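Local structure of protein CbbY (Rhodobacter sphaeroides, 4UAS) at residues E3-D8 with G218-L223; R39-E44 with A56-H61; D99-A104 with I109-A114; N179-A184 with L189-S194. The protein dephosphorylates the Rubisco inhibitor xylulose 1,5-bisphosphate as a highly selective, magnesium-dependent sugar phosphatase, yielding xylulose 5-phosphate. All coordinates share one frame; numbering follows the deposited sequence.

Contact 1: residues E3-D8 with G218-L223; sequences EAILFD and GGLAGL. With MG (magnesium ion), chain D.
Ile-5 and Leu-223 are the closest pair of backbones between these segments, with their CA atoms 9.0 Å apart, so side chains alone bridge the gap. Residues 4-7 form an extended strand, whereas the chain around 220-223 curls into a single 3-10 turn. Within that turn Gly-222 N bonds to Gly-219 O at 2.9 Å and Leu-223 N to Leu-220 O at a similar length. Gly-219 enters it with backbone angles that a CB would not tolerate. The turn presents Leu-220 and Leu-223 to Ile-5. The CG1 branch of Ile-5 lies beside its backbone N (chi1 -49°) and continues extended, carrying CD1 out from the strand to meet both leucines. This methyl lies 3.6 Å from Leu-223 CD1, where the two side chains cross at about a right angle, and 4.0 Å from Leu-220 CD2. CG1 of Ile-5 also touches Leu-223 CD1, at 3.9 Å. Strand 4-7 is a central strand of the parallel Rossmann-like sheet of HAD hydrolases, and the C-terminal turn closes over it beside helix 97-107, whose Ala-104 also packs on Ile-5. Far from these methyls, the strand delivers Asp-8, the probable nucleophile, to the active site. Its OD2 binds the magnesium ion at 2.1 Å, and the same ion takes waters 1 and 2, Asp-10 O and Asp-176 OD1. Thr-12 OG1 is hydrogen-bonded to OD2, while Lys-151 makes a salt bridge to OD1, so partners on both oxygens fix the rotation of the carboxylate.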
loop_
_atom_site.group_PDB
_atom_site.type_symbol
_atom_site.label_atom_id
_atom_site.label_comp_id
_atom_site.label_asym_id
_atom_site.label_seq_id
_atom_site.Cartn_x
_atom_site.Cartn_y
_atom_site.Cartn_z
ATOM N N GLU A 3 8.823 10.462 -16.251
ATOM C CA GLU A 3 10.072 9.692 -16.106
ATOM C C GLU A 3 10.018 8.606 -15.048
ATOM O O GLU A 3 10.776 7.682 -15.083
ATOM C CB GLU A 3 11.248 10.611 -15.802
ATOM C CG GLU A 3 11.584 11.475 -17.014
ATOM C CD GLU A 3 12.684 12.472 -16.814
ATOM O OE1 GLU A 3 13.300 12.487 -15.731
ATOM O OE2 GLU A 3 12.894 13.272 -17.778
ATOM N N ALA A 4 9.029 8.663 -14.151
ATOM C CA ALA A 4 8.880 7.630 -13.115
ATOM C C ALA A 4 7.413 7.582 -12.699
ATOM O O ALA A 4 6.760 8.590 -12.633
ATOM C CB ALA A 4 9.785 7.868 -11.884
ATOM N N ILE A 5 6.987 6.369 -12.310
ATOM C CA ILE A 5 5.701 6.143 -11.662
ATOM C C ILE A 5 5.955 5.483 -10.347
ATOM O O ILE A 5 6.679 4.483 -10.266
ATOM C CB ILE A 5 4.764 5.255 -12.547
ATOM C CG1 ILE A 5 4.677 5.737 -13.987
ATOM C CG2 ILE A 5 3.415 5.161 -11.897
ATOM C CD1 ILE A 5 4.062 4.735 -14.953
ATOM N N LEU A 6 5.288 6.038 -9.337
ATOM C CA LEU A 6 5.401 5.558 -7.948
ATOM C C LEU A 6 4.052 4.958 -7.546
ATOM O O LEU A 6 3.030 5.642 -7.605
ATOM C CB LEU A 6 5.832 6.671 -7.020
ATOM C CG LEU A 6 7.209 7.221 -7.307
ATOM C CD1 LEU A 6 7.203 8.306 -8.336
ATOM C CD2 LEU A 6 7.852 7.774 -6.031
ATOM N N PHE A 7 4.050 3.708 -7.178
ATOM C CA PHE A 7 2.857 2.964 -6.803
ATOM C C PHE A 7 2.741 2.722 -5.321
ATOM O O PHE A 7 3.616 2.171 -4.693
ATOM C CB PHE A 7 2.851 1.581 -7.443
ATOM C CG PHE A 7 2.773 1.594 -8.954
ATOM C CD1 PHE A 7 1.553 1.430 -9.606
ATOM C CD2 PHE A 7 3.912 1.717 -9.726
ATOM C CE1 PHE A 7 1.503 1.372 -11.011
ATOM C CE2 PHE A 7 3.830 1.724 -11.100
ATOM C CZ PHE A 7 2.648 1.525 -11.728
ATOM N N ASP A 8 1.579 3.109 -4.755
ATOM C CA ASP A 8 1.107 2.557 -3.538
ATOM C C ASP A 8 0.905 1.040 -3.718
ATOM O O ASP A 8 0.748 0.575 -4.833
ATOM C CB ASP A 8 -0.206 3.238 -3.201
ATOM C CG ASP A 8 -0.826 2.817 -1.927
ATOM O OD1 ASP A 8 -0.093 2.808 -0.900
ATOM O OD2 ASP A 8 -1.979 2.343 -1.902
ATOM N N GLY A 218 -6.147 5.068 -19.501
ATOM C CA GLY A 218 -5.960 5.346 -20.909
ATOM C C GLY A 218 -4.503 5.434 -21.320
ATOM O O GLY A 218 -4.129 6.131 -22.297
ATOM N N GLY A 219 -3.681 4.681 -20.623
ATOM C CA GLY A 219 -2.265 4.608 -21.022
ATOM C C GLY A 219 -1.410 5.682 -20.368
ATOM O O GLY A 219 -1.840 6.497 -19.508
ATOM N N LEU A 220 -0.145 5.717 -20.786
ATOM C CA LEU A 220 0.805 6.643 -20.183
ATOM C C LEU A 220 0.382 8.079 -20.367
ATOM O O LEU A 220 0.612 8.908 -19.504
ATOM C CB LEU A 220 2.223 6.418 -20.764
ATOM C CG LEU A 220 2.952 5.128 -20.337
ATOM C CD1 LEU A 220 4.254 4.922 -21.183
ATOM C CD2 LEU A 220 3.274 5.087 -18.848
ATOM N N ALA A 221 -0.284 8.408 -21.515
ATOM C CA ALA A 221 -0.729 9.804 -21.710
ATOM C C ALA A 221 -1.717 10.245 -20.665
ATOM O O ALA A 221 -1.834 11.426 -20.355
ATOM C CB ALA A 221 -1.300 10.057 -23.105
ATOM N N GLY A 222 -2.448 9.255 -20.089
ATOM C CA GLY A 222 -3.365 9.526 -18.996
ATOM C C GLY A 222 -2.714 9.955 -17.724
ATOM O O GLY A 222 -3.394 10.432 -16.816
ATOM N N LEU A 223 -1.399 9.804 -17.640
ATOM C CA LEU A 223 -0.596 10.283 -16.525
ATOM C C LEU A 223 -0.083 11.678 -16.679
ATOM O O LEU A 223 0.493 12.220 -15.729
ATOM C CB LEU A 223 0.593 9.335 -16.250
ATOM C CG LEU A 223 0.253 7.892 -15.991
ATOM C CD1 LEU A 223 1.508 7.081 -15.917
ATOM C CD2 LEU A 223 -0.571 7.755 -14.707
HETATM MG MG MG D . -3.131 2.160 -0.142
HETATM O O HOH W 1 -4.553 2.055 1.255
HETATM O O HOH W 2 -2.703 4.270 0.385
#

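Contact 2: residues R39-E44 with A56-H61; sequences REEYRE and ARFLRH
In the helical cap of this HAD phosphatase, Arg-57 on helix 51-61 reaches across to the C-terminal end of helix 39-45 at Glu-44. CG of Arg-57 stands anti to the backbone N (chi1 168°) and the chain runs extended to NE, which puts the guanidinium next to the carbonyl of Glu-44. Both terminal nitrogens share Glu-44 O, through weak, bent bonds: NH1 at 3.1 Å and NH2 at 3.3 Å. The stronger hold on NH1 comes from Thr-48 OG1, with Thr-47 OG1 bonded to it as well. Water 3 joins the same two residues, donating to Glu-44 O and accepting from Arg-57 NH2 at 2.9 Å. A leucine in place of Arg-57 would probably leave Glu-44 O and water 3 without their guanidinium partner, and Thr-47 and Thr-48 without the NH1 they hold. Further along, in one of the two conformers of Glu-41, OE2 comes to the edge of the Phe-58 ring, 3.8 Å from CD1, the carboxylate and ring planes being turned 65° apart. Trp-35 and Trp-37 meet the Phe-58 ring edge-to-face. The sparse, mainly polar meeting of short helices at the surface fits the all-helical cap that this HAD subgroup carries over its catalytic core.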
loop_
_atom_site.group_PDB
_atom_site.type_symbol
_atom_site.label_atom_id
_atom_site.label_comp_id
_atom_site.label_asym_id
_atom_site.label_seq_id
_atom_site.Cartn_x
_atom_site.Cartn_y
_atom_site.Cartn_z
ATOM N N ARG A 39 -15.272 -5.636 10.017
ATOM C CA ARG A 39 -15.072 -4.623 8.989
ATOM C C ARG A 39 -15.290 -3.195 9.440
ATOM O O ARG A 39 -14.588 -2.280 9.048
ATOM C CB ARG A 39 -15.950 -4.868 7.770
ATOM C CG ARG A 39 -15.520 -5.968 6.907
ATOM C CD ARG A 39 -16.447 -6.126 5.739
ATOM N NE ARG A 39 -15.963 -7.021 4.738
ATOM C CZ ARG A 39 -16.599 -7.263 3.606
ATOM N NH1 ARG A 39 -17.762 -6.708 3.304
ATOM N NH2 ARG A 39 -16.098 -8.096 2.733
ATOM N N GLU A 40 -16.310 -3.008 10.291
ATOM C CA GLU A 40 -16.598 -1.675 10.776
ATOM C C GLU A 40 -15.398 -1.125 11.563
ATOM O O GLU A 40 -14.968 0.028 11.367
ATOM C CB GLU A 40 -17.870 -1.709 11.651
ATOM C CG GLU A 40 -18.189 -0.391 12.295
ATOM C CD GLU A 40 -19.542 -0.347 13.008
ATOM O OE1 GLU A 40 -20.383 -1.196 12.841
ATOM O OE2 GLU A 40 -19.846 0.677 13.605
ATOM N N GLU A 41 -14.863 -1.942 12.477
ATOM C CA GLU A 41 -13.723 -1.463 13.268
ATOM C C GLU A 41 -12.476 -1.351 12.365
ATOM O O GLU A 41 -11.680 -0.416 12.513
ATOM C CB GLU A 41 -13.489 -2.350 14.457
ATOM C CG GLU A 41 -12.269 -1.980 15.262
ATOM C CD GLU A 41 -12.249 -2.527 16.645
ATOM O OE1 GLU A 41 -12.904 -3.526 16.889
ATOM O OE2 GLU A 41 -11.606 -1.955 17.501
ATOM N N TYR A 42 -12.275 -2.286 11.453
ATOM C CA TYR A 42 -11.089 -2.220 10.618
ATOM C C TYR A 42 -11.087 -0.995 9.738
ATOM O O TYR A 42 -10.020 -0.355 9.514
ATOM C CB TYR A 42 -10.965 -3.545 9.804
ATOM C CG TYR A 42 -9.569 -3.739 9.256
ATOM C CD1 TYR A 42 -8.476 -3.875 10.125
ATOM C CD2 TYR A 42 -9.301 -3.769 7.894
ATOM C CE1 TYR A 42 -7.182 -4.103 9.673
ATOM C CE2 TYR A 42 -8.038 -3.984 7.416
ATOM C CZ TYR A 42 -6.978 -4.155 8.273
ATOM O OH TYR A 42 -5.687 -4.298 7.827
ATOM N N ARG A 43 -12.219 -0.569 9.227
ATOM C CA ARG A 43 -12.279 0.674 8.419
ATOM C C ARG A 43 -11.775 1.867 9.170
ATOM O O ARG A 43 -11.089 2.697 8.599
ATOM C CB ARG A 43 -13.714 0.878 7.946
ATOM C CG ARG A 43 -13.860 2.082 6.984
ATOM C CD ARG A 43 -15.296 2.290 6.537
ATOM N NE ARG A 43 -15.721 1.165 5.713
ATOM C CZ ARG A 43 -15.621 1.019 4.412
ATOM N NH1 ARG A 43 -15.144 2.016 3.609
ATOM N NH2 ARG A 43 -15.879 -0.128 3.889
ATOM N N GLU A 44 -12.043 1.922 10.495
ATOM C CA GLU A 44 -11.501 3.013 11.344
ATOM C C GLU A 44 -10.012 2.847 11.581
ATOM O O GLU A 44 -9.229 3.801 11.412
ATOM C CB GLU A 44 -12.261 3.065 12.646
ATOM C CG GLU A 44 -13.762 3.351 12.523
ATOM C CD GLU A 44 -14.058 4.608 11.719
ATOM O OE1 GLU A 44 -13.449 5.691 12.041
ATOM O OE2 GLU A 44 -14.893 4.508 10.728
ATOM N N ALA A 56 -0.859 -0.865 17.939
ATOM C CA ALA A 56 -0.642 0.010 19.061
ATOM C C ALA A 56 -1.843 0.895 19.320
ATOM O O ALA A 56 -2.268 1.098 20.483
ATOM C CB ALA A 56 0.617 0.846 18.850
ATOM N N ARG A 57 -2.438 1.426 18.255
ATOM C CA ARG A 57 -3.620 2.269 18.396
ATOM C C ARG A 57 -4.787 1.490 19.023
ATOM O O ARG A 57 -5.455 1.935 19.965
ATOM C CB ARG A 57 -4.067 2.831 17.059
ATOM C CG ARG A 57 -5.427 3.472 17.051
ATOM C CD ARG A 57 -5.811 4.013 15.715
ATOM N NE ARG A 57 -7.208 4.365 15.629
ATOM C CZ ARG A 57 -7.795 4.730 14.502
ATOM N NH1 ARG A 57 -7.083 4.867 13.387
ATOM N NH2 ARG A 57 -9.105 4.943 14.476
ATOM N N PHE A 58 -5.024 0.299 18.501
ATOM C CA PHE A 58 -6.080 -0.568 19.042
ATOM C C PHE A 58 -5.827 -0.826 20.520
ATOM O O PHE A 58 -6.770 -0.751 21.332
ATOM C CB PHE A 58 -6.088 -1.848 18.263
ATOM C CG PHE A 58 -6.891 -2.952 18.894
ATOM C CD1 PHE A 58 -8.255 -2.925 18.939
ATOM C CD2 PHE A 58 -6.226 -4.037 19.429
ATOM C CE1 PHE A 58 -8.947 -3.924 19.534
ATOM C CE2 PHE A 58 -6.903 -5.111 20.022
ATOM C CZ PHE A 58 -8.291 -5.011 20.064
ATOM N N LEU A 59 -4.594 -1.135 20.908
ATOM C CA LEU A 59 -4.277 -1.459 22.302
ATOM C C LEU A 59 -4.436 -0.300 23.265
ATOM O O LEU A 59 -4.619 -0.498 24.462
ATOM C CB LEU A 59 -2.904 -2.114 22.444
ATOM C CG LEU A 59 -2.750 -3.438 21.803
ATOM C CD1 LEU A 59 -1.297 -3.941 21.852
ATOM C CD2 LEU A 59 -3.690 -4.452 22.405
ATOM N N ARG A 60 -4.412 0.925 22.760
ATOM C CA ARG A 60 -4.562 2.092 23.635
ATOM C C ARG A 60 -5.910 2.212 24.264
ATOM O O ARG A 60 -6.020 2.766 25.346
ATOM C CB ARG A 60 -4.211 3.389 22.951
ATOM C CG ARG A 60 -2.701 3.581 22.820
ATOM C CD ARG A 60 -2.274 5.004 22.410
ATOM N NE ARG A 60 -2.796 5.397 21.093
ATOM C CZ ARG A 60 -2.195 5.239 19.897
ATOM N NH1 ARG A 60 -1.042 4.563 19.751
ATOM N NH2 ARG A 60 -2.856 5.662 18.816
ATOM N N HIS A 61 -6.944 1.696 23.611
ATOM C CA HIS A 61 -8.333 1.890 24.022
ATOM C C HIS A 61 -9.111 0.614 24.271
ATOM O O HIS A 61 -10.101 0.644 24.996
ATOM C CB HIS A 61 -9.093 2.735 22.980
ATOM C CG HIS A 61 -8.404 4.034 22.634
ATOM N ND1 HIS A 61 -8.229 5.015 23.584
ATOM C CD2 HIS A 61 -7.845 4.506 21.487
ATOM C CE1 HIS A 61 -7.573 6.027 23.055
ATOM N NE2 HIS A 61 -7.330 5.744 21.778
HETATM O O HOH W 3 -10.219 6.619 12.408
#

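Contact 3: residues D99-A104 with I109-A114; sequences DLIAEA and IRLAVA
The planar carbonyl of Ala-104 is met obliquely by the N-H of Ile-109, which lies tilted 34° from the carbonyl plane. The bond is 3.0 Å from Ile-109 N to Ala-104 O and nearly straight at the hydrogen (163°). CB of Ile-109 also comes to 3.6 Å from the same Ala-104 O, so the carbonyl oxygen has a polar and an apolar neighbour from one residue. This link from a residue to the one five before it is a 6→1 bond, consistent with a Schellman-type helix end, and is accompanied by an apolar touch of Ala-104 CB to Ile-109 CB at 4.0 Å. The next inward residue of the strand, Leu-111, divides its two methyls. Its CD2 rests on Ala-104 CB at 3.8 Å, while CD1 meets Ile-101 CG2, one helical turn earlier, at a similar distance. With CG1 beside the backbone N (chi1 -74°), the CG2 branch of Ile-101 is the one left to meet Leu-111. After a two-residue turn helix 97-107 leads into strand 110-114 and packs against it. Strand 4-7 runs alongside on one flank, its Ile-5 touching Ile-109 and Leu-111, and strand 140-142 pairs with Leu-111 on the other.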
loop_
_atom_site.group_PDB
_atom_site.type_symbol
_atom_site.label_atom_id
_atom_site.label_comp_id
_atom_site.label_asym_id
_atom_site.label_seq_id
_atom_site.Cartn_x
_atom_site.Cartn_y
_atom_site.Cartn_z
ATOM N N ASP A 99 -1.302 -3.687 -17.227
ATOM C CA ASP A 99 -1.140 -3.003 -18.547
ATOM C C ASP A 99 -0.287 -1.743 -18.412
ATOM O O ASP A 99 0.552 -1.484 -19.277
ATOM C CB ASP A 99 -2.478 -2.655 -19.098
ATOM C CG ASP A 99 -3.284 -3.876 -19.495
ATOM O OD1 ASP A 99 -2.702 -4.954 -19.679
ATOM O OD2 ASP A 99 -4.504 -3.705 -19.702
ATOM N N LEU A 100 -0.500 -0.925 -17.384
ATOM C CA LEU A 100 0.273 0.286 -17.202
ATOM C C LEU A 100 1.767 -0.070 -16.983
ATOM O O LEU A 100 2.640 0.591 -17.547
ATOM C CB LEU A 100 -0.261 1.082 -16.039
ATOM C CG LEU A 100 0.468 2.402 -15.800
ATOM C CD1 LEU A 100 0.261 3.311 -16.938
ATOM C CD2 LEU A 100 0.002 3.043 -14.488
ATOM N N ILE A 101 2.029 -1.076 -16.142
ATOM C CA ILE A 101 3.419 -1.403 -15.852
ATOM C C ILE A 101 4.095 -1.896 -17.106
ATOM O O ILE A 101 5.253 -1.552 -17.376
ATOM C CB ILE A 101 3.465 -2.370 -14.687
ATOM C CG1 ILE A 101 3.143 -1.581 -13.401
ATOM C CG2 ILE A 101 4.831 -3.088 -14.564
ATOM C CD1 ILE A 101 2.929 -2.397 -12.140
ATOM N N ALA A 102 3.402 -2.678 -17.905
ATOM C CA ALA A 102 4.037 -3.183 -19.154
ATOM C C ALA A 102 4.299 -2.074 -20.105
ATOM O O ALA A 102 5.372 -2.060 -20.729
ATOM C CB ALA A 102 3.132 -4.197 -19.770
ATOM N N GLU A 103 3.384 -1.135 -20.278
ATOM C CA GLU A 103 3.575 0.008 -21.129
ATOM C C GLU A 103 4.747 0.872 -20.642
ATOM O O GLU A 103 5.544 1.357 -21.447
ATOM C CB GLU A 103 2.335 0.845 -21.196
ATOM C CG GLU A 103 2.354 1.855 -22.302
ATOM C CD GLU A 103 1.125 2.758 -22.327
ATOM O OE1 GLU A 103 0.210 2.513 -21.520
ATOM O OE2 GLU A 103 1.083 3.718 -23.140
ATOM N N ALA A 104 4.822 1.084 -19.337
ATOM C CA ALA A 104 5.895 1.849 -18.750
ATOM C C ALA A 104 7.256 1.216 -19.018
ATOM O O ALA A 104 8.210 1.900 -19.408
ATOM C CB ALA A 104 5.657 2.030 -17.280
ATOM N N ILE A 109 10.340 3.818 -18.592
ATOM C CA ILE A 109 9.975 4.606 -17.440
ATOM C C ILE A 109 10.334 3.818 -16.158
ATOM O O ILE A 109 10.031 2.647 -16.015
ATOM C CB ILE A 109 8.490 4.904 -17.520
ATOM C CG1 ILE A 109 8.256 5.910 -18.653
ATOM C CG2 ILE A 109 7.976 5.547 -16.221
ATOM C CD1 ILE A 109 6.841 6.019 -19.019
ATOM N N ARG A 110 11.000 4.464 -15.220
ATOM C CA ARG A 110 11.384 3.746 -14.008
ATOM C C ARG A 110 10.188 3.717 -13.039
ATOM O O ARG A 110 9.392 4.631 -12.943
ATOM C CB ARG A 110 12.598 4.407 -13.366
ATOM C CG ARG A 110 13.810 4.370 -14.277
ATOM C CD ARG A 110 15.072 4.867 -13.568
ATOM N NE ARG A 110 15.637 3.807 -12.702
ATOM C CZ ARG A 110 16.116 4.013 -11.460
ATOM N NH1 ARG A 110 16.125 5.222 -10.958
ATOM N NH2 ARG A 110 16.630 3.041 -10.719
ATOM N N LEU A 111 10.141 2.657 -12.259
ATOM C CA LEU A 111 9.007 2.320 -11.383
ATOM C C LEU A 111 9.468 2.153 -9.939
ATOM O O LEU A 111 10.474 1.516 -9.661
ATOM C CB LEU A 111 8.371 1.004 -11.867
ATOM C CG LEU A 111 7.910 0.992 -13.306
ATOM C CD1 LEU A 111 7.305 -0.361 -13.661
ATOM C CD2 LEU A 111 6.963 2.070 -13.683
ATOM N N ALA A 112 8.648 2.660 -9.014
ATOM C CA ALA A 112 8.884 2.511 -7.596
ATOM C C ALA A 112 7.619 2.011 -6.895
ATOM O O ALA A 112 6.489 2.360 -7.324
ATOM C CB ALA A 112 9.363 3.793 -6.941
ATOM N N VAL A 113 7.793 1.350 -5.788
ATOM C CA VAL A 113 6.786 1.190 -4.752
ATOM C C VAL A 113 7.092 2.181 -3.636
ATOM O O VAL A 113 8.236 2.365 -3.269
ATOM C CB VAL A 113 6.818 -0.255 -4.186
ATOM C CG1 VAL A 113 6.346 -0.394 -2.784
ATOM C CG2 VAL A 113 6.026 -1.126 -5.170
ATOM N N ALA A 114 6.029 2.804 -3.118
ATOM C CA ALA A 114 6.100 3.685 -1.969
ATOM C C ALA A 114 4.938 3.299 -1.052
ATOM O O ALA A 114 3.787 3.623 -1.381
ATOM C CB ALA A 114 6.035 5.137 -2.376
#

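Contact 4: residues N179-A184 with L189-S194; sequences NGLRAA and LRCIVS
Leu-181 and Ala-184 pack on Cys-191 where helix 178-186 lies against strand 190-193, the second half of a beta-alpha-beta unit that begins with strand 171-175 in the Rossmann-like core. The short axes run almost antiparallel (164°) and come within 8.4 Å. Leu-181 holds its CG anti to the backbone N (chi1 171°), which swings CD1 from the flank of the helix across to the strand. That methyl touches both side-chain atoms of Cys-191, lying 3.7 Å from SG and as near to CB, and reaches Val-193 CG2 more loosely at 4.2 Å. Cys-191 likewise sends its sulfur anti to the backbone N (chi1 -177°), so that SG touches both Leu-181 CD1 and Ala-184 CB, the latter at 4.0 Å. Val-193 turns CG2 to the helix by setting it beside its backbone N, with CG1 anti to that N. Every second residue of the strand thus faces the helix, while Ile-192 points away from it. The side chain of Val-193 lies about 9 Å from the magnesium ion, near the active site without touching it. Tyr-157 of helix 155-164 flanks the joint, touching both Ala-184 and Leu-189, and Ala-173 of strand 171-175 also packs on Ala-184. At the turn between helix and strand Leu-189 N donates to Ala-184 O, five residues back, at 3.1 Å. CB of Leu-189 stands 3.4 Å from that same Ala-184 O.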
loop_
_atom_site.group_PDB
_atom_site.type_symbol
_atom_site.label_atom_id
_atom_site.label_comp_id
_atom_site.label_asym_id
_atom_site.label_seq_id
_atom_site.Cartn_x
_atom_site.Cartn_y
_atom_site.Cartn_z
ATOM N N ASN A 179 -4.793 9.248 3.103
ATOM C CA ASN A 179 -3.464 9.318 3.655
ATOM C C ASN A 179 -2.405 9.237 2.566
ATOM O O ASN A 179 -1.362 9.908 2.632
ATOM C CB ASN A 179 -3.226 8.240 4.675
ATOM C CG ASN A 179 -3.833 8.456 6.035
ATOM O OD1 ASN A 179 -4.213 7.421 6.742
ATOM N ND2 ASN A 179 -3.908 9.625 6.458
ATOM N N GLY A 180 -2.652 8.381 1.597
ATOM C CA GLY A 180 -1.716 8.221 0.475
ATOM C C GLY A 180 -1.626 9.459 -0.432
ATOM O O GLY A 180 -0.545 9.897 -0.793
ATOM N N LEU A 181 -2.796 10.004 -0.759
ATOM C CA LEU A 181 -2.869 11.234 -1.538
ATOM C C LEU A 181 -2.100 12.325 -0.870
ATOM O O LEU A 181 -1.323 13.068 -1.472
ATOM C CB LEU A 181 -4.332 11.603 -1.768
ATOM C CG LEU A 181 -4.581 12.978 -2.385
ATOM C CD1 LEU A 181 -4.006 13.127 -3.773
ATOM C CD2 LEU A 181 -6.058 13.246 -2.416
ATOM N N ARG A 182 -2.340 12.518 0.440
ATOM C CA ARG A 182 -1.645 13.576 1.179
ATOM C C ARG A 182 -0.132 13.394 1.148
ATOM O O ARG A 182 0.629 14.368 1.006
ATOM C CB ARG A 182 -2.132 13.627 2.623
ATOM C CG ARG A 182 -3.555 14.117 2.773
ATOM C CD ARG A 182 -4.073 13.941 4.196
ATOM N NE ARG A 182 -3.334 14.765 5.111
ATOM C CZ ARG A 182 -3.300 14.591 6.413
ATOM N NH1 ARG A 182 -3.928 13.596 6.973
ATOM N NH2 ARG A 182 -2.621 15.442 7.118
ATOM N N ALA A 183 0.326 12.162 1.312
ATOM C CA ALA A 183 1.746 11.848 1.307
ATOM C C ALA A 183 2.324 12.168 -0.047
ATOM O O ALA A 183 3.419 12.777 -0.117
ATOM C CB ALA A 183 1.938 10.400 1.664
ATOM N N ALA A 184 1.668 11.755 -1.143
ATOM C CA ALA A 184 2.179 12.051 -2.459
ATOM C C ALA A 184 2.249 13.528 -2.728
ATOM O O ALA A 184 3.248 14.049 -3.244
ATOM C CB ALA A 184 1.323 11.333 -3.509
ATOM N N LEU A 189 4.220 15.496 -5.790
ATOM C CA LEU A 189 3.802 14.630 -6.891
ATOM C C LEU A 189 2.356 14.870 -7.268
ATOM O O LEU A 189 1.468 14.959 -6.426
ATOM C CB LEU A 189 3.927 13.149 -6.423
ATOM C CG LEU A 189 5.364 12.676 -6.252
ATOM C CD1 LEU A 189 5.397 11.429 -5.446
ATOM C CD2 LEU A 189 6.005 12.456 -7.594
ATOM N N ARG A 190 2.136 14.875 -8.558
ATOM C CA ARG A 190 0.803 14.618 -9.067
ATOM C C ARG A 190 0.365 13.220 -8.674
ATOM O O ARG A 190 1.172 12.294 -8.583
ATOM C CB ARG A 190 0.753 14.821 -10.541
ATOM C CG ARG A 190 0.871 16.384 -10.900
ATOM C CD ARG A 190 0.646 16.771 -12.330
ATOM N NE ARG A 190 1.501 15.895 -13.144
ATOM C CZ ARG A 190 1.109 14.890 -13.930
ATOM N NH1 ARG A 190 -0.173 14.522 -13.906
ATOM N NH2 ARG A 190 2.018 14.186 -14.636
ATOM N N CYS A 191 -0.931 13.065 -8.431
ATOM C CA CYS A 191 -1.414 11.815 -7.845
ATOM C C CYS A 191 -2.794 11.462 -8.459
ATOM O O CYS A 191 -3.696 12.279 -8.488
ATOM C CB CYS A 191 -1.534 11.972 -6.336
ATOM S SG CYS A 191 -2.045 10.460 -5.473
ATOM N N ILE A 192 -2.828 10.250 -9.002
ATOM C CA ILE A 192 -4.052 9.619 -9.540
ATOM C C ILE A 192 -4.601 8.688 -8.476
ATOM O O ILE A 192 -3.893 7.790 -8.050
ATOM C CB ILE A 192 -3.689 8.725 -10.710
ATOM C CG1 ILE A 192 -2.793 9.456 -11.713
ATOM C CG2 ILE A 192 -4.973 8.216 -11.345
ATOM C CD1 ILE A 192 -3.391 10.737 -12.208
ATOM N N VAL A 193 -5.861 8.913 -8.077
ATOM C CA VAL A 193 -6.505 8.122 -7.075
ATOM C C VAL A 193 -7.574 7.227 -7.703
ATOM O O VAL A 193 -8.422 7.727 -8.445
ATOM C CB VAL A 193 -7.089 8.982 -5.941
ATOM C CG1 VAL A 193 -7.871 8.130 -4.958
ATOM C CG2 VAL A 193 -6.021 9.774 -5.233
ATOM N N SER A 194 -7.619 5.967 -7.292
ATOM C CA SER A 194 -8.791 5.098 -7.530
ATOM C C SER A 194 -9.099 4.400 -6.233
ATOM O O SER A 194 -8.310 3.578 -5.767
ATOM C CB SER A 194 -8.579 4.083 -8.610
ATOM O OG SER A 194 -9.807 3.355 -8.835
#

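In the fold
From the N terminus, strand 4-7 opens contact 1, which closes only when the chain returns at residues 218-223; the other three contacts nest inside this long loop and follow one another in series. Contact 2 comes first, within the helical cap on the other side of the chain's centre, its centre about 33 Å from that of contact 1. Contacts 3 and 4 each close a short helix-to-strand turn in the core, on strands of the same parallel sheet. Strand 110-114 pairs directly with strand 4-7, and Arg-190 NH2 bonds to Leu-223 O, so contacts 4 and 1 meet directly at the C-terminal turn. No two contacts cross along the chain.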